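Local coordinates for protein SalCYP truncation (PDB 7ABB) that belongs to the cytochrome P450 family and holds a heme c group within a largely helical fold, at residues A[181-186]-A[232-237]; A[188-193]-A[228-233]. All blocks are in the same frame, centred on the assembly; numbering follows the deposited sequence.

Contact 1. Residues A[181-186]-A[232-237]. With HEC (heme c), chain B.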
ATOM      1  N   THR A 181      10.426 -21.214  -2.072  1.00 58.96           N
ATOM      2  CA  THR A 181       9.819 -21.410  -3.384  1.00 60.11           C
ATOM      3  C   THR A 181       8.743 -20.388  -3.734  1.00 60.80           C
ATOM      4  O   THR A 181       8.237 -20.419  -4.861  1.00 60.94           O
ATOM      5  CB  THR A 181       9.196 -22.808  -3.480  1.00 63.93           C
ATOM      6  OG1 THR A 181       8.749 -23.041  -4.822  1.00 77.45           O
ATOM      7  CG2 THR A 181       8.009 -22.936  -2.527  1.00 52.39           C
ATOM      8  N   ALA A 182       8.365 -19.506  -2.808  1.00 47.82           N
ATOM      9  CA  ALA A 182       7.316 -18.533  -3.097  1.00 43.67           C
ATOM     10  C   ALA A 182       7.721 -17.606  -4.243  1.00 39.09           C
ATOM     11  O   ALA A 182       7.055 -17.556  -5.283  1.00 39.45           O
ATOM     12  CB  ALA A 182       6.992 -17.733  -1.836  1.00 42.09           C
ATOM     13  N   PHE A 183       8.811 -16.856  -4.073  1.00 41.56           N
ATOM     14  CA  PHE A 183       9.213 -15.922  -5.122  1.00 44.61           C
ATOM     15  C   PHE A 183       9.536 -16.622  -6.439  1.00 38.49           C
ATOM     16  O   PHE A 183       9.085 -16.133  -7.489  1.00 37.32           O
ATOM     17  CB  PHE A 183      10.395 -15.063  -4.650  1.00 43.18           C
ATOM     18  CG  PHE A 183      10.742 -13.946  -5.596  1.00 46.16           C
ATOM     19  CD1 PHE A 183       9.873 -12.883  -5.779  1.00 47.28           C
ATOM     20  CD2 PHE A 183      11.927 -13.962  -6.307  1.00 50.50           C
ATOM     21  CE1 PHE A 183      10.183 -11.862  -6.658  1.00 39.01           C
ATOM     22  CE2 PHE A 183      12.243 -12.941  -7.183  1.00 56.13           C
ATOM     23  CZ  PHE A 183      11.373 -11.891  -7.359  1.00 44.15           C
ATOM     24  N   PRO A 184      10.282 -17.731  -6.471  1.00 40.62           N
ATOM     25  CA  PRO A 184      10.445 -18.460  -7.743  1.00 37.08           C
ATOM     26  C   PRO A 184       9.128 -18.810  -8.414  1.00 39.71           C
ATOM     27  O   PRO A 184       9.028 -18.753  -9.646  1.00 38.68           O
ATOM     28  CB  PRO A 184      11.219 -19.715  -7.321  1.00 42.60           C
ATOM     29  CG  PRO A 184      11.972 -19.302  -6.116  1.00 47.00           C
ATOM     30  CD  PRO A 184      11.119 -18.298  -5.399  1.00 46.13           C
ATOM     31  N   ALA A 185       8.111 -19.181  -7.631  1.00 40.17           N
ATOM     32  CA  ALA A 185       6.808 -19.484  -8.212  1.00 39.23           C
ATOM     33  C   ALA A 185       6.206 -18.245  -8.859  1.00 35.85           C
ATOM     34  O   ALA A 185       5.609 -18.320  -9.938  1.00 34.57           O
ATOM     35  CB  ALA A 185       5.870 -20.040  -7.137  1.00 35.56           C
ATOM     36  N   LEU A 186       6.343 -17.093  -8.206  1.00 33.55           N
ATOM     37  CA  LEU A 186       5.871 -15.854  -8.808  1.00 30.59           C
ATOM     38  C   LEU A 186       6.613 -15.568 -10.109  1.00 29.11           C
ATOM     39  O   LEU A 186       6.005 -15.156 -11.102  1.00 33.10           O
ATOM     40  CB  LEU A 186       6.048 -14.696  -7.829  1.00 32.75           C
ATOM     41  CG  LEU A 186       5.667 -13.320  -8.366  1.00 32.41           C
ATOM     42  CD1 LEU A 186       4.210 -13.288  -8.762  1.00 34.15           C
ATOM     43  CD2 LEU A 186       5.959 -12.246  -7.324  1.00 37.43           C
ATOM     44  N   LEU A 232       4.053  -5.264  -9.703  1.00 22.19           N
ATOM     45  CA  LEU A 232       2.622  -5.088  -9.527  1.00 20.16           C
ATOM     46  C   LEU A 232       2.060  -6.102  -8.551  1.00 19.55           C
ATOM     47  O   LEU A 232       1.222  -5.757  -7.714  1.00 20.55           O
ATOM     48  CB  LEU A 232       1.917  -5.194 -10.877  1.00 18.40           C
ATOM     49  CG  LEU A 232       2.194  -4.008 -11.795  1.00 22.45           C
ATOM     50  CD1 LEU A 232       1.596  -4.240 -13.150  1.00 22.47           C
ATOM     51  CD2 LEU A 232       1.628  -2.719 -11.234  1.00 29.90           C
ATOM     52  N   PHE A 233       2.513  -7.353  -8.635  1.00 21.56           N
ATOM     53  CA  PHE A 233       2.041  -8.359  -7.688  1.00 21.66           C
ATOM     54  C   PHE A 233       2.474  -8.012  -6.273  1.00 22.66           C
ATOM     55  O   PHE A 233       1.676  -8.092  -5.334  1.00 21.68           O
ATOM     56  CB  PHE A 233       2.563  -9.738  -8.071  1.00 23.39           C
ATOM     57  CG  PHE A 233       2.100 -10.830  -7.146  1.00 22.77           C
ATOM     58  CD1 PHE A 233       0.897 -11.459  -7.360  1.00 27.42           C
ATOM     59  CD2 PHE A 233       2.876 -11.230  -6.071  1.00 23.94           C
ATOM     60  CE1 PHE A 233       0.462 -12.463  -6.501  1.00 28.04           C
ATOM     61  CE2 PHE A 233       2.439 -12.252  -5.216  1.00 28.66           C
ATOM     62  CZ  PHE A 233       1.247 -12.855  -5.445  1.00 25.11           C
ATOM     63  N   LEU A 234       3.746  -7.642  -6.104  1.00 22.22           N
ATOM     64  CA  LEU A 234       4.278  -7.416  -4.763  1.00 23.74           C
ATOM     65  C   LEU A 234       3.723  -6.143  -4.127  1.00 22.10           C
ATOM     66  O   LEU A 234       3.622  -6.066  -2.892  1.00 23.34           O
ATOM     67  CB  LEU A 234       5.804  -7.364  -4.818  1.00 23.64           C
ATOM     68  CG  LEU A 234       6.499  -8.686  -5.154  1.00 32.48           C
ATOM     69  CD1 LEU A 234       7.993  -8.452  -5.322  1.00 45.33           C
ATOM     70  CD2 LEU A 234       6.256  -9.739  -4.095  1.00 40.88           C
ATOM     71  N   ALA A 235       3.374  -5.141  -4.944  1.00 21.54           N
ATOM     72  CA  ALA A 235       2.856  -3.864  -4.461  1.00 19.94           C
ATOM     73  C   ALA A 235       1.347  -3.857  -4.273  1.00 24.55           C
ATOM     74  O   ALA A 235       0.831  -3.070  -3.470  1.00 25.42           O
ATOM     75  CB  ALA A 235       3.216  -2.752  -5.447  1.00 22.78           C
ATOM     76  N   GLY A 236       0.616  -4.701  -4.998  1.00 19.73           N
ATOM     77  CA  GLY A 236      -0.806  -4.502  -5.154  1.00 20.03           C
ATOM     78  C   GLY A 236      -1.746  -5.214  -4.196  1.00 20.19           C
ATOM     79  O   GLY A 236      -2.950  -5.093  -4.408  1.00 21.61           O
ATOM     80  N   VAL A 237      -1.263  -5.937  -3.183  1.00 18.01           N
ATOM     81  CA  VAL A 237      -2.151  -6.652  -2.260  1.00 15.76           C
ATOM     82  C   VAL A 237      -2.000  -6.181  -0.812  1.00 18.61           C
ATOM     83  O   VAL A 237      -2.964  -5.688  -0.222  1.00 17.93           O
ATOM     84  CB  VAL A 237      -1.926  -8.168  -2.325  1.00 18.27           C
ATOM     85  CG1 VAL A 237      -2.917  -8.871  -1.430  1.00 19.77           C
ATOM     86  CG2 VAL A 237      -2.067  -8.685  -3.755  1.00 20.77           C
TER
HETATM   87 FE   HEC B 501       1.464   1.548  -4.106  1.00 17.53          FE
HETATM   88  CHA HEC B 501       4.470   2.952  -5.016  1.00 17.86           C
HETATM   89  CHB HEC B 501       1.786   3.017  -1.028  1.00 15.28           C
HETATM   90  CHC HEC B 501      -1.549   0.191  -3.190  1.00 16.76           C
HETATM   91  CHD HEC B 501       1.334  -0.202  -7.024  1.00 18.73           C
HETATM   92  NA  HEC B 501       2.845   2.716  -3.214  1.00 17.11           N
HETATM   93  C1A HEC B 501       4.013   3.242  -3.765  1.00 17.29           C
HETATM   94  C2A HEC B 501       4.692   4.120  -2.834  1.00 18.43           C
HETATM   95  C3A HEC B 501       3.918   4.131  -1.733  1.00 18.94           C
HETATM   96  C4A HEC B 501       2.781   3.270  -1.951  1.00 15.59           C
HETATM   97  CMA HEC B 501       4.165   4.882  -0.413  1.00 17.97           C
HETATM   98  CAA HEC B 501       6.018   4.921  -3.085  1.00 17.31           C
HETATM   99  CBA HEC B 501       7.285   4.146  -2.740  1.00 21.19           C
HETATM  100  CGA HEC B 501       8.502   5.027  -2.966  1.00 19.03           C
HETATM  101  O1A HEC B 501       9.606   4.451  -2.830  1.00 23.43           O
HETATM  102  O2A HEC B 501       8.325   6.237  -3.264  1.00 19.20           O
HETATM  103  NB  HEC B 501       0.366   1.546  -2.423  1.00 15.88           N
HETATM  104  C1B HEC B 501       0.644   2.253  -1.269  1.00 17.42           C
HETATM  105  C2B HEC B 501      -0.461   2.074  -0.376  1.00 17.41           C
HETATM  106  C3B HEC B 501      -1.391   1.316  -0.987  1.00 16.58           C
HETATM  107  C4B HEC B 501      -0.883   0.951  -2.264  1.00 16.64           C
HETATM  108  CMB HEC B 501      -0.478   2.742   1.013  1.00 18.92           C
HETATM  109  CAB HEC B 501      -2.732   0.779  -0.559  1.00 18.96           C
HETATM  110  CBB HEC B 501      -3.350   1.411   0.646  1.00 24.71           C
HETATM  111  NC  HEC B 501       0.169   0.218  -4.946  1.00 17.62           N
HETATM  112  C1C HEC B 501      -1.059  -0.128  -4.432  1.00 17.17           C
HETATM  113  C2C HEC B 501      -1.764  -0.925  -5.402  1.00 16.81           C
HETATM  114  C3C HEC B 501      -0.979  -1.046  -6.496  1.00 17.12           C
HETATM  115  C4C HEC B 501       0.248  -0.342  -6.199  1.00 17.12           C
HETATM  116  CMC HEC B 501      -3.173  -1.478  -5.180  1.00 16.62           C
HETATM  117  CAC HEC B 501      -1.191  -1.804  -7.816  1.00 20.95           C
HETATM  118  CBC HEC B 501      -2.608  -2.181  -8.251  1.00 42.76           C
HETATM  119  ND  HEC B 501       2.681   1.393  -5.680  1.00 16.02           N
HETATM  120  C1D HEC B 501       2.408   0.596  -6.792  1.00 18.87           C
HETATM  121  C2D HEC B 501       3.476   0.765  -7.726  1.00 19.32           C
HETATM  122  C3D HEC B 501       4.454   1.720  -7.139  1.00 20.45           C
HETATM  123  C4D HEC B 501       3.868   2.082  -5.867  1.00 18.52           C
HETATM  124  CMD HEC B 501       3.584   0.057  -9.083  1.00 20.45           C
HETATM  125  CAD HEC B 501       5.776   2.222  -7.745  1.00 20.74           C
HETATM  126  CBD HEC B 501       5.481   3.501  -8.490  1.00 18.15           C
HETATM  127  CGD HEC B 501       6.767   4.101  -9.025  1.00 23.69           C
HETATM  128  O1D HEC B 501       6.696   4.991  -9.899  1.00 21.43           O
HETATM  129  O2D HEC B 501       7.841   3.669  -8.559  1.00 24.00           O

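Contact 2. Residues A[188-193]-A[228-233]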
ATOM      1  N   GLU A 188       8.059 -17.702 -12.191  1.00 36.33           N
ATOM      2  CA  GLU A 188       7.582 -18.611 -13.230  1.00 40.15           C
ATOM      3  C   GLU A 188       6.201 -18.191 -13.713  1.00 32.44           C
ATOM      4  O   GLU A 188       5.912 -18.236 -14.914  1.00 35.01           O
ATOM      5  CB  GLU A 188       7.548 -20.047 -12.705  1.00 48.80           C
ATOM      6  CG  GLU A 188       8.766 -20.874 -13.063  1.00 63.50           C
ATOM      7  CD  GLU A 188       8.812 -21.250 -14.538  1.00 63.22           C
ATOM      8  OE1 GLU A 188       7.742 -21.305 -15.182  1.00 72.14           O
ATOM      9  OE2 GLU A 188       9.923 -21.491 -15.054  1.00 77.59           O
ATOM     10  N   TYR A 189       5.338 -17.769 -12.788  1.00 32.70           N
ATOM     11  CA  TYR A 189       3.993 -17.354 -13.167  1.00 30.64           C
ATOM     12  C   TYR A 189       4.025 -16.186 -14.149  1.00 34.82           C
ATOM     13  O   TYR A 189       3.355 -16.218 -15.185  1.00 32.22           O
ATOM     14  CB  TYR A 189       3.178 -16.991 -11.927  1.00 29.91           C
ATOM     15  CG  TYR A 189       1.772 -16.602 -12.294  1.00 29.57           C
ATOM     16  CD1 TYR A 189       0.796 -17.568 -12.486  1.00 37.00           C
ATOM     17  CD2 TYR A 189       1.426 -15.277 -12.486  1.00 28.64           C
ATOM     18  CE1 TYR A 189      -0.486 -17.220 -12.832  1.00 29.09           C
ATOM     19  CE2 TYR A 189       0.130 -14.921 -12.823  1.00 30.02           C
ATOM     20  CZ  TYR A 189      -0.813 -15.904 -13.008  1.00 32.44           C
ATOM     21  OH  TYR A 189      -2.091 -15.549 -13.354  1.00 30.65           O
ATOM     22  N   VAL A 190       4.801 -15.140 -13.850  1.00 32.57           N
ATOM     23  CA  VAL A 190       4.816 -13.988 -14.754  1.00 32.03           C
ATOM     24  C   VAL A 190       5.460 -14.347 -16.090  1.00 28.49           C
ATOM     25  O   VAL A 190       5.055 -13.820 -17.132  1.00 34.53           O
ATOM     26  CB  VAL A 190       5.509 -12.763 -14.128  1.00 31.45           C
ATOM     27  CG1 VAL A 190       4.827 -12.361 -12.814  1.00 29.21           C
ATOM     28  CG2 VAL A 190       6.986 -13.004 -13.938  1.00 37.57           C
ATOM     29  N   ARG A 191       6.463 -15.239 -16.089  1.00 29.48           N
ATOM     30  CA  ARG A 191       7.034 -15.724 -17.346  1.00 34.22           C
ATOM     31  C   ARG A 191       5.976 -16.425 -18.181  1.00 37.76           C
ATOM     32  O   ARG A 191       5.880 -16.209 -19.395  1.00 38.04           O
ATOM     33  CB  ARG A 191       8.188 -16.685 -17.065  1.00 41.24           C
ATOM     34  CG  ARG A 191       9.494 -16.013 -16.774  1.00 41.38           C
ATOM     35  CD  ARG A 191      10.666 -16.914 -17.126  1.00 62.97           C
ATOM     36  NE  ARG A 191      10.703 -18.108 -16.287  1.00 64.69           N
ATOM     37  CZ  ARG A 191      11.220 -18.148 -15.064  1.00 68.74           C
ATOM     38  NH1 ARG A 191      11.754 -17.060 -14.525  1.00 66.89           N
ATOM     39  NH2 ARG A 191      11.205 -19.280 -14.376  1.00 64.59           N
ATOM     40  N   ARG A 192       5.174 -17.275 -17.539  1.00 33.80           N
ATOM     41  CA  ARG A 192       4.112 -17.971 -18.252  1.00 34.95           C
ATOM     42  C   ARG A 192       3.044 -17.000 -18.746  1.00 36.31           C
ATOM     43  O   ARG A 192       2.485 -17.201 -19.832  1.00 35.57           O
ATOM     44  CB  ARG A 192       3.497 -19.054 -17.361  1.00 38.91           C
ATOM     45  CG  ARG A 192       4.369 -20.303 -17.155  1.00 43.59           C
ATOM     46  CD  ARG A 192       3.613 -21.360 -16.343  1.00 51.19           C
ATOM     47  NE  ARG A 192       4.235 -22.689 -16.377  1.00 63.78           N
ATOM     48  CZ  ARG A 192       4.669 -23.371 -15.313  1.00 72.67           C
ATOM     49  NH1 ARG A 192       5.206 -24.577 -15.478  1.00 74.41           N
ATOM     50  NH2 ARG A 192       4.569 -22.873 -14.084  1.00 69.69           N
ATOM     51  N   HIS A 193       2.760 -15.940 -17.982  1.00 33.43           N
ATOM     52  CA  HIS A 193       1.757 -14.971 -18.411  1.00 30.52           C
ATOM     53  C   HIS A 193       2.231 -14.212 -19.646  1.00 33.28           C
ATOM     54  O   HIS A 193       1.466 -13.993 -20.591  1.00 32.02           O
ATOM     55  CB  HIS A 193       1.435 -13.992 -17.277  1.00 26.52           C
ATOM     56  CG  HIS A 193       0.289 -13.088 -17.593  1.00 25.46           C
ATOM     57  ND1 HIS A 193      -0.991 -13.561 -17.797  1.00 26.58           N
ATOM     58  CD2 HIS A 193       0.237 -11.750 -17.798  1.00 26.37           C
ATOM     59  CE1 HIS A 193      -1.786 -12.546 -18.089  1.00 27.83           C
ATOM     60  NE2 HIS A 193      -1.066 -11.436 -18.089  1.00 25.91           N
ATOM     61  N   LEU A 228       8.149  -5.650 -14.239  1.00 28.43           N
ATOM     62  CA  LEU A 228       6.936  -4.871 -14.005  1.00 23.86           C
ATOM     63  C   LEU A 228       5.840  -5.719 -13.368  1.00 23.78           C
ATOM     64  O   LEU A 228       5.244  -5.334 -12.361  1.00 24.09           O
ATOM     65  CB  LEU A 228       6.440  -4.272 -15.321  1.00 28.43           C
ATOM     66  CG  LEU A 228       5.062  -3.606 -15.259  1.00 26.71           C
ATOM     67  CD1 LEU A 228       5.070  -2.375 -14.358  1.00 25.64           C
ATOM     68  CD2 LEU A 228       4.596  -3.257 -16.667  1.00 29.86           C
ATOM     69  N   LEU A 229       5.562  -6.878 -13.963  1.00 22.80           N
ATOM     70  CA  LEU A 229       4.491  -7.738 -13.467  1.00 23.89           C
ATOM     71  C   LEU A 229       4.786  -8.218 -12.059  1.00 23.87           C
ATOM     72  O   LEU A 229       3.877  -8.323 -11.233  1.00 23.54           O
ATOM     73  CB  LEU A 229       4.303  -8.930 -14.417  1.00 25.11           C
ATOM     74  CG  LEU A 229       3.703  -8.541 -15.770  1.00 25.09           C
ATOM     75  CD1 LEU A 229       3.713  -9.734 -16.744  1.00 29.11           C
ATOM     76  CD2 LEU A 229       2.284  -8.012 -15.606  1.00 24.25           C
ATOM     77  N   THR A 230       6.057  -8.498 -11.764  1.00 26.31           N
ATOM     78  CA  THR A 230       6.434  -8.882 -10.406  1.00 24.67           C
ATOM     79  C   THR A 230       6.175  -7.745  -9.426  1.00 26.64           C
ATOM     80  O   THR A 230       5.637  -7.964  -8.336  1.00 24.32           O
ATOM     81  CB  THR A 230       7.906  -9.299 -10.370  1.00 30.42           C
ATOM     82  OG1 THR A 230       8.115 -10.355 -11.317  1.00 31.39           O
ATOM     83  CG2 THR A 230       8.300  -9.796  -8.988  1.00 39.81           C
ATOM     84  N   VAL A 231       6.567  -6.521  -9.788  1.00 24.23           N
ATOM     85  CA  VAL A 231       6.350  -5.383  -8.893  1.00 21.50           C
ATOM     86  C   VAL A 231       4.869  -5.158  -8.649  1.00 23.83           C
ATOM     87  O   VAL A 231       4.437  -4.902  -7.517  1.00 22.02           O
ATOM     88  CB  VAL A 231       7.019  -4.122  -9.479  1.00 24.40           C
ATOM     89  CG1 VAL A 231       6.545  -2.877  -8.759  1.00 25.11           C
ATOM     90  CG2 VAL A 231       8.519  -4.242  -9.407  1.00 29.23           C
ATOM     91  N   LEU A 232       4.053  -5.264  -9.703  1.00 22.19           N
ATOM     92  CA  LEU A 232       2.622  -5.088  -9.527  1.00 20.16           C
ATOM     93  C   LEU A 232       2.060  -6.102  -8.551  1.00 19.55           C
ATOM     94  O   LEU A 232       1.222  -5.757  -7.714  1.00 20.55           O
ATOM     95  CB  LEU A 232       1.917  -5.194 -10.877  1.00 18.40           C
ATOM     96  CG  LEU A 232       2.194  -4.008 -11.795  1.00 22.45           C
ATOM     97  CD1 LEU A 232       1.596  -4.240 -13.150  1.00 22.47           C
ATOM     98  CD2 LEU A 232       1.628  -2.719 -11.234  1.00 29.90           C
ATOM     99  N   PHE A 233       2.513  -7.353  -8.635  1.00 21.56           N
ATOM    100  CA  PHE A 233       2.041  -8.359  -7.688  1.00 21.66           C
ATOM    101  C   PHE A 233       2.474  -8.012  -6.273  1.00 22.66           C
ATOM    102  O   PHE A 233       1.676  -8.092  -5.334  1.00 21.68           O
ATOM    103  CB  PHE A 233       2.563  -9.738  -8.071  1.00 23.39           C
ATOM    104  CG  PHE A 233       2.100 -10.830  -7.146  1.00 22.77           C
ATOM    105  CD1 PHE A 233       0.897 -11.459  -7.360  1.00 27.42           C
ATOM    106  CD2 PHE A 233       2.876 -11.230  -6.071  1.00 23.94           C
ATOM    107  CE1 PHE A 233       0.462 -12.463  -6.501  1.00 28.04           C
ATOM    108  CE2 PHE A 233       2.439 -12.252  -5.216  1.00 28.66           C
ATOM    109  CZ  PHE A 233       1.247 -12.855  -5.445  1.00 25.11           C
TER

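Contact 1. Residues A[181-186]-A[232-237]
Leu-186 reaches across to Phe-233 and sets its two methyls against the aromatic ring in different ways. CD1 lies over one face, 3.8 Å from the ring centroid and 22° off the normal, a CH-pi contact displaced from the middle toward the CG-CD2 side. CD2 packs beside it, with Leu-186 CD2 only 3.5 Å from Phe-233 CD2. Both side chains have CG anti to the backbone N (chi1 177° for Leu-186, -179° for Phe-233), which carries each out toward the other helix. The same Leu-186 CD2 also touches Leu-234, 4.1 Å from its CD2, so one methyl is shared by two neighbouring residues. By its order in the cytochrome P450 fold, helix 182-199 probably corresponds to helix G, and helices 222-235 and 238-253 together probably form helix I, which runs past the heme. Ala-235 and Gly-236 fit the start of its A-G-x-D/E-T/S signature, at the break between the two helices. Leu-234 CD1 meets the Phe-183 ring obliquely, 4.3 Å from Phe-183 CE1, on the less buried flank where Trp-78 touches both residues. Trp-149 and Leu-140 pack on Phe-233. Heme c lies beyond the segment 232-237: Ala-235 CB comes within 3.5 Å of its meso carbon CHD, and the Gly-236 carbonyl O lies 3.7 Å from the heme methyl CMC.

Contact 2. Residues A[188-193]-A[228-233]
Val-190 and Leu-229 make the central apolar contact, the two side chains running antiparallel alongside each other, with Val-190 CG1 3.8 Å from Leu-229 CB. Farther along, Leu-229 CD1 lies 4.2 Å from His-193 CD2, at the edge of the imidazole and near its plane, the leucine side chain roughly perpendicular to that of the histidine. His-193 also meets Trp-149 edge-to-face.

A polar atom here is the Thr-230 hydroxyl. Val-190 CG2 packs against OG1 at 3.9 Å, while OG1 is hydrogen-bonded back to the carbonyl O of Glu-226, one helical turn earlier, which satisfies the buried oxygen.

The salt bridges here lie within helix 182-199: Arg-191 NH2 donates to Glu-188 OE2 at 2.6 Å in a salt-bridge hydrogen bond, in the guanidinium plane but from above the carboxylate plane. Glu-188 OE1 sits over the guanidinium face of Arg-192, a long, purely electrostatic pairing.

The helical segments approach to 9.8 Å between axes, their directions 126° apart, without a hydrogen bond between them. This is largely apolar helix-helix packing, consistent with the crossing of helix G over the long heme-side helix of the cytochrome P450 fold.

In the fold
Contacts 1 and 2 are successive parts of one interface between helix 182-199 and helix 222-235, with centres about 7 Å apart. Because the helix directions are 126° apart, with an antiparallel component, later residues of the first meet earlier residues of the second. Thr-230 joins the two: its CG2 packs 3.6 Å from Phe-183 CE1 and 3.8 Å from Leu-186 CD2, while its hydroxyl belongs to contact 2. Leu-232 and Phe-233 occur in both segment pairs, and Leu-232 touches heme c. The pocket is lined at contact 1 by Ala-235 and Gly-236; at contact 2 the Thr-230 side chain remains about 10 Å from heme c, nearest atom to nearest atom.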